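Local coordinates for protein aminoglycoside-O-phosphotransferase VIII (Streptomyces rimosus, PDB 4H05) that transfers a phosphate group from ATP to the 3'-hydroxyl of aminoglycoside antibiotics, an activity that confers resistance and is modulated by phosphorylation of the enzyme, at residues W23-D28 and G34-R39; F46-A51 and V56-E61. All blocks are in the same frame, centred on the assembly; numbering follows the deposited sequence.

Contact 1 (W23-D28 and G34-R39); sequences WVVVED and GVYRLR
W23 meets Y36 and L38 on one face of an antiparallel strand pair. The six-membered ring of the indole turns its edge to the phenol face, with planes at 64° and centroids 5.1 Å apart. L38 lies over a face of this indole: its CG stands 3.8 Å from the centroid of the W23 five-membered ring, nearly on the normal, a CH-pi contact. V25 CG2 reaches the rim of the phenol, 3.5 Å from Y36 CE1. On the other face, V24 CG2 sits centrally over the guanidinium of R39, 3.7 Å from R39 CZ. R39 CG lies between backbone N and carbonyl carbon (chi1 58°), and the chain, extended from CG to NE, carries the guanidinium there; R39 NE also forms a salt bridge with E22 OE1.

Backbone bonds set this register. V24 and R37 form a hydrogen-bonded pair, with V24 N to R37 O at 2.7 Å. Two residues on, past the non-hydrogen-bonded V25-Y36 pair, V26 N and E27 N both donate to V35 O, at 3.0 and 3.2 Å, from the same side of its carbonyl plane: a classic beta bulge. This is the first hairpin of the kinase-like N-terminal lobe, whose linking loop corresponds in topology to the nucleotide-binding loop of related kinases. V35 N returns a bond to E27 O. Farther out, L11 and L14 of helix 6-17 pack on W23, whose indole receives R15 in a cation-pi contact.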
loop_
_atom_site.group_PDB
_atom_site.type_symbol
_atom_site.label_atom_id
_atom_site.label_comp_id
_atom_site.label_asym_id
_atom_site.label_seq_id
_atom_site.Cartn_x
_atom_site.Cartn_y
_atom_site.Cartn_z
ATOM N N TRP A 23 -22.733 7.193 3.383
ATOM C CA TRP A 23 -21.337 7.514 3.304
ATOM C C TRP A 23 -20.631 7.738 4.594
ATOM O O TRP A 23 -20.933 8.650 5.306
ATOM C CB TRP A 23 -21.182 8.762 2.465
ATOM C CG TRP A 23 -21.466 8.547 1.007
ATOM C CD1 TRP A 23 -22.649 8.143 0.413
ATOM C CD2 TRP A 23 -20.536 8.778 -0.128
ATOM N NE1 TRP A 23 -22.519 8.109 -0.943
ATOM C CE2 TRP A 23 -21.282 8.452 -1.329
ATOM C CE3 TRP A 23 -19.223 9.219 -0.239
ATOM C CZ2 TRP A 23 -20.745 8.572 -2.570
ATOM C CZ3 TRP A 23 -18.666 9.301 -1.510
ATOM C CH2 TRP A 23 -19.418 8.973 -2.652
ATOM N N VAL A 24 -19.564 6.986 4.834
ATOM C CA VAL A 24 -18.749 7.156 6.009
ATOM C C VAL A 24 -17.355 7.614 5.605
ATOM O O VAL A 24 -16.703 7.015 4.730
ATOM C CB VAL A 24 -18.629 5.862 6.732
ATOM C CG1 VAL A 24 -17.916 6.064 8.059
ATOM C CG2 VAL A 24 -20.030 5.282 6.917
ATOM N N VAL A 25 -16.905 8.704 6.204
ATOM C CA VAL A 25 -15.585 9.191 5.903
ATOM C C VAL A 25 -14.585 8.366 6.643
ATOM O O VAL A 25 -14.728 8.162 7.840
ATOM C CB VAL A 25 -15.434 10.619 6.273
ATOM C CG1 VAL A 25 -13.964 11.012 6.183
ATOM C CG2 VAL A 25 -16.296 11.413 5.304
ATOM N N VAL A 26 -13.625 7.808 5.920
ATOM C CA VAL A 26 -12.565 7.045 6.572
ATOM C C VAL A 26 -11.251 7.817 6.463
ATOM O O VAL A 26 -10.401 7.669 7.324
ATOM C CB VAL A 26 -12.513 5.529 6.171
ATOM C CG1 VAL A 26 -13.419 5.212 4.994
ATOM C CG2 VAL A 26 -11.077 5.039 5.946
ATOM N N GLU A 27 -11.110 8.702 5.476
ATOM C CA GLU A 27 -9.993 9.642 5.468
ATOM C C GLU A 27 -10.348 10.751 4.521
ATOM O O GLU A 27 -10.725 10.469 3.377
ATOM C CB GLU A 27 -8.722 8.929 4.990
ATOM C CG GLU A 27 -7.412 9.615 5.359
ATOM C CD GLU A 27 -6.233 8.626 5.420
ATOM O OE1 GLU A 27 -5.170 8.996 5.992
ATOM O OE2 GLU A 27 -6.368 7.472 4.907
ATOM N N ASP A 28 -10.285 12.008 4.987
ATOM C CA ASP A 28 -10.666 13.148 4.131
ATOM C C ASP A 28 -9.381 13.813 3.576
ATOM O O ASP A 28 -8.280 13.301 3.801
ATOM C CB ASP A 28 -11.578 14.142 4.896
ATOM C CG ASP A 28 -12.386 15.085 3.949
ATOM O OD1 ASP A 28 -12.317 14.923 2.704
ATOM O OD2 ASP A 28 -13.082 15.989 4.453
ATOM N N GLY A 34 -10.839 11.885 -0.502
ATOM C CA GLY A 34 -10.167 10.698 -0.035
ATOM C C GLY A 34 -10.883 9.354 -0.174
ATOM O O GLY A 34 -11.021 8.818 -1.265
ATOM N N VAL A 35 -11.246 8.798 0.980
ATOM C CA VAL A 35 -11.582 7.410 1.135
ATOM C C VAL A 35 -12.882 7.329 1.922
ATOM O O VAL A 35 -12.982 7.924 2.977
ATOM C CB VAL A 35 -10.470 6.659 1.904
ATOM C CG1 VAL A 35 -10.893 5.191 2.194
ATOM C CG2 VAL A 35 -9.146 6.692 1.104
ATOM N N TYR A 36 -13.870 6.593 1.403
ATOM C CA TYR A 36 -15.150 6.403 2.057
ATOM C C TYR A 36 -15.581 4.945 2.057
ATOM O O TYR A 36 -15.223 4.186 1.139
ATOM C CB TYR A 36 -16.247 7.239 1.359
ATOM C CG TYR A 36 -15.881 8.685 1.135
ATOM C CD1 TYR A 36 -16.246 9.643 2.036
ATOM C CD2 TYR A 36 -15.191 9.068 0.002
ATOM C CE1 TYR A 36 -15.902 10.969 1.858
ATOM C CE2 TYR A 36 -14.868 10.393 -0.210
ATOM C CZ TYR A 36 -15.215 11.337 0.744
ATOM O OH TYR A 36 -14.897 12.641 0.544
ATOM N N ARG A 37 -16.342 4.591 3.082
ATOM C CA ARG A 37 -17.098 3.371 3.217
ATOM C C ARG A 37 -18.573 3.680 3.002
ATOM O O ARG A 37 -19.149 4.565 3.696
ATOM C CB ARG A 37 -16.894 2.824 4.595
ATOM C CG ARG A 37 -17.644 1.528 4.881
ATOM C CD ARG A 37 -17.453 1.129 6.356
ATOM N NE ARG A 37 -16.078 0.657 6.560
ATOM C CZ ARG A 37 -15.651 -0.591 6.309
ATOM N NH1 ARG A 37 -14.381 -0.913 6.528
ATOM N NH2 ARG A 37 -16.484 -1.526 5.838
ATOM N N LEU A 38 -19.161 3.041 1.992
ATOM C CA LEU A 38 -20.569 3.250 1.637
ATOM C C LEU A 38 -21.287 2.023 2.038
ATOM O O LEU A 38 -20.902 0.939 1.648
ATOM C CB LEU A 38 -20.813 3.408 0.156
ATOM C CG LEU A 38 -20.756 4.777 -0.461
ATOM C CD1 LEU A 38 -19.360 5.377 -0.064
ATOM C CD2 LEU A 38 -21.039 4.657 -1.981
ATOM N N ARG A 39 -22.389 2.187 2.744
ATOM C CA ARG A 39 -23.095 1.042 3.281
ATOM C C ARG A 39 -24.589 1.204 3.290
ATOM O O ARG A 39 -25.093 2.279 3.606
ATOM C CB ARG A 39 -22.631 0.799 4.693
ATOM C CG ARG A 39 -22.818 1.974 5.617
ATOM C CD ARG A 39 -22.285 1.641 7.002
ATOM N NE ARG A 39 -22.667 2.685 7.953
ATOM C CZ ARG A 39 -22.022 2.977 9.081
ATOM N NH1 ARG A 39 -20.906 2.309 9.416
ATOM N NH2 ARG A 39 -22.503 3.933 9.895
#

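Contact 2 (F46-A51 and V56-E61)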
loop_
_atom_site.group_PDB
_atom_site.type_symbol
_atom_site.label_atom_id
_atom_site.label_comp_id
_atom_site.label_asym_id
_atom_site.label_seq_id
_atom_site.Cartn_x
_atom_site.Cartn_y
_atom_site.Cartn_z
ATOM N N PHE A 46 -16.144 0.219 -0.731
ATOM C CA PHE A 46 -15.120 1.207 -0.515
ATOM C C PHE A 46 -15.033 2.144 -1.722
ATOM O O PHE A 46 -14.996 1.678 -2.887
ATOM C CB PHE A 46 -13.746 0.487 -0.395
ATOM C CG PHE A 46 -13.535 -0.326 0.855
ATOM C CD1 PHE A 46 -12.395 -1.171 0.947
ATOM C CD2 PHE A 46 -14.427 -0.309 1.949
ATOM C CE1 PHE A 46 -12.160 -1.943 2.086
ATOM C CE2 PHE A 46 -14.175 -1.094 3.080
ATOM C CZ PHE A 46 -13.035 -1.909 3.142
ATOM N N VAL A 47 -14.908 3.451 -1.473
ATOM C CA VAL A 47 -14.826 4.485 -2.551
ATOM C C VAL A 47 -13.641 5.368 -2.281
ATOM O O VAL A 47 -13.456 5.839 -1.160
ATOM C CB VAL A 47 -16.059 5.362 -2.613
ATOM C CG1 VAL A 47 -15.825 6.538 -3.533
ATOM C CG2 VAL A 47 -17.302 4.535 -2.963
ATOM N N LYS A 48 -12.782 5.492 -3.283
ATOM C CA LYS A 48 -11.586 6.310 -3.218
ATOM C C LYS A 48 -11.742 7.345 -4.321
ATOM O O LYS A 48 -12.103 7.017 -5.443
ATOM C CB LYS A 48 -10.293 5.485 -3.437
ATOM C CG LYS A 48 -9.929 4.616 -2.244
ATOM C CD LYS A 48 -8.721 3.684 -2.387
ATOM C CE LYS A 48 -7.507 4.337 -2.956
ATOM N NZ LYS A 48 -6.393 3.361 -3.097
ATOM N N VAL A 49 -11.492 8.594 -3.973
ATOM C CA VAL A 49 -11.431 9.657 -4.961
ATOM C C VAL A 49 -10.114 10.371 -4.689
ATOM O O VAL A 49 -9.752 10.615 -3.536
ATOM C CB VAL A 49 -12.667 10.610 -4.815
ATOM C CG1 VAL A 49 -12.827 11.522 -6.032
ATOM C CG2 VAL A 49 -13.944 9.799 -4.640
ATOM N N ALA A 50 -9.363 10.669 -5.739
ATOM C CA ALA A 50 -8.040 11.220 -5.521
ATOM C C ALA A 50 -7.812 12.611 -6.156
ATOM O O ALA A 50 -8.203 12.874 -7.335
ATOM C CB ALA A 50 -7.008 10.264 -6.020
ATOM N N ALA A 51 -7.143 13.450 -5.340
ATOM C CA ALA A 51 -6.602 14.774 -5.725
ATOM C C ALA A 51 -5.330 14.699 -6.644
ATOM O O ALA A 51 -4.214 14.494 -6.153
ATOM C CB ALA A 51 -6.318 15.600 -4.453
ATOM N N VAL A 56 -4.027 9.616 -11.303
ATOM C CA VAL A 56 -3.422 8.660 -12.275
ATOM C C VAL A 56 -3.205 7.329 -11.546
ATOM O O VAL A 56 -3.403 6.231 -12.097
ATOM C CB VAL A 56 -2.055 9.125 -12.841
ATOM C CG1 VAL A 56 -1.556 8.144 -13.936
ATOM C CG2 VAL A 56 -2.175 10.537 -13.374
ATOM N N GLY A 57 -2.800 7.483 -10.295
ATOM C CA GLY A 57 -2.640 6.390 -9.372
ATOM C C GLY A 57 -3.857 5.521 -9.327
ATOM O O GLY A 57 -3.733 4.373 -9.633
ATOM N N LEU A 58 -5.030 6.067 -8.964
ATOM C CA LEU A 58 -6.298 5.277 -8.955
ATOM C C LEU A 58 -6.704 4.555 -10.228
ATOM O O LEU A 58 -7.209 3.430 -10.147
ATOM C CB LEU A 58 -7.471 6.112 -8.501
ATOM C CG LEU A 58 -7.516 6.632 -7.090
ATOM C CD1 LEU A 58 -8.873 7.413 -6.855
ATOM C CD2 LEU A 58 -7.356 5.442 -6.167
ATOM N N LEU A 59 -6.525 5.134 -11.415
ATOM C CA LEU A 59 -6.813 4.345 -12.674
ATOM C C LEU A 59 -5.966 3.108 -12.824
ATOM O O LEU A 59 -6.383 1.966 -13.263
ATOM C CB LEU A 59 -6.519 5.183 -13.912
ATOM C CG LEU A 59 -7.573 6.278 -14.202
ATOM C CD1 LEU A 59 -7.480 7.422 -13.189
ATOM C CD2 LEU A 59 -7.478 6.751 -15.665
ATOM N N GLY A 60 -4.726 3.321 -12.475
ATOM C CA GLY A 60 -3.832 2.225 -12.458
ATOM C C GLY A 60 -4.249 1.218 -11.405
ATOM O O GLY A 60 -3.971 0.074 -11.568
ATOM N N GLU A 61 -4.871 1.651 -10.310
ATOM C CA GLU A 61 -5.189 0.715 -9.249
ATOM C C GLU A 61 -6.269 -0.254 -9.659
ATOM O O GLU A 61 -6.127 -1.464 -9.421
ATOM C CB GLU A 61 -5.482 1.452 -7.984
ATOM C CG GLU A 61 -5.624 0.520 -6.817
ATOM C CD GLU A 61 -5.867 1.223 -5.499
ATOM O OE1 GLU A 61 -5.717 2.464 -5.445
ATOM O OE2 GLU A 61 -6.195 0.481 -4.521
#
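The carboxylate of E61 is the flat group here, and K48 NZ comes to its oxygen edge on the syn side of OE1, not over a face: it gives a salt-bridge hydrogen bond of 2.6 Å to E61 OE1, while E61 OE2 stays farther from the same NZ at 3.2 Å. The two side chains cross at about a right angle. E61 reaches across from the helix because CG is anti to its backbone N (chi1 -172°) and the chain beyond is extended. A strand lysine paired with a helix glutamate is the hallmark of protein-kinase-like folds, where the lysine commonly contacts ATP phosphates, and the K48-E61 pair is consistent with that motif. K48 NZ also forms a salt bridge with D210, a predicted magnesium ligand, so two carboxylates grip one ammonium. Next to this polar pair, L58 reaches from the helix to the strand, its two methyls dividing between K48 and A50: CD2 lies 3.4 Å from K48 CE, closer than usual for two carbons, and CD1 touches A50 CB at 3.5 Å. The axes of strand 46-50 and helix segment 56-61 come within 8.5 Å, their N-to-C directions 143° apart. E61 OE2 also receives a weak hydrogen bond from V211 N.

How the contacts relate
From the N terminus, helix 6-17 leads into strand 22-25, and contact 1 closes the first loop by pairing residues 23-28 with 34-39 across a five-residue turn. The chain then reverses into strand 43-50, and contact 2 closes a second short loop when helix 54-71 turns back on that strand. The loops run in series, neither nested nor crossed, with centres about 13 Å apart. The sheet joins them: Y36 N lies 2.7 Å from V47 O and G34 O 2.8 Å from V49 N, both probable hydrogen bonds. Contact 1 thus ties the edge strand to its neighbour, and contact 2 ties the next strand to the helix.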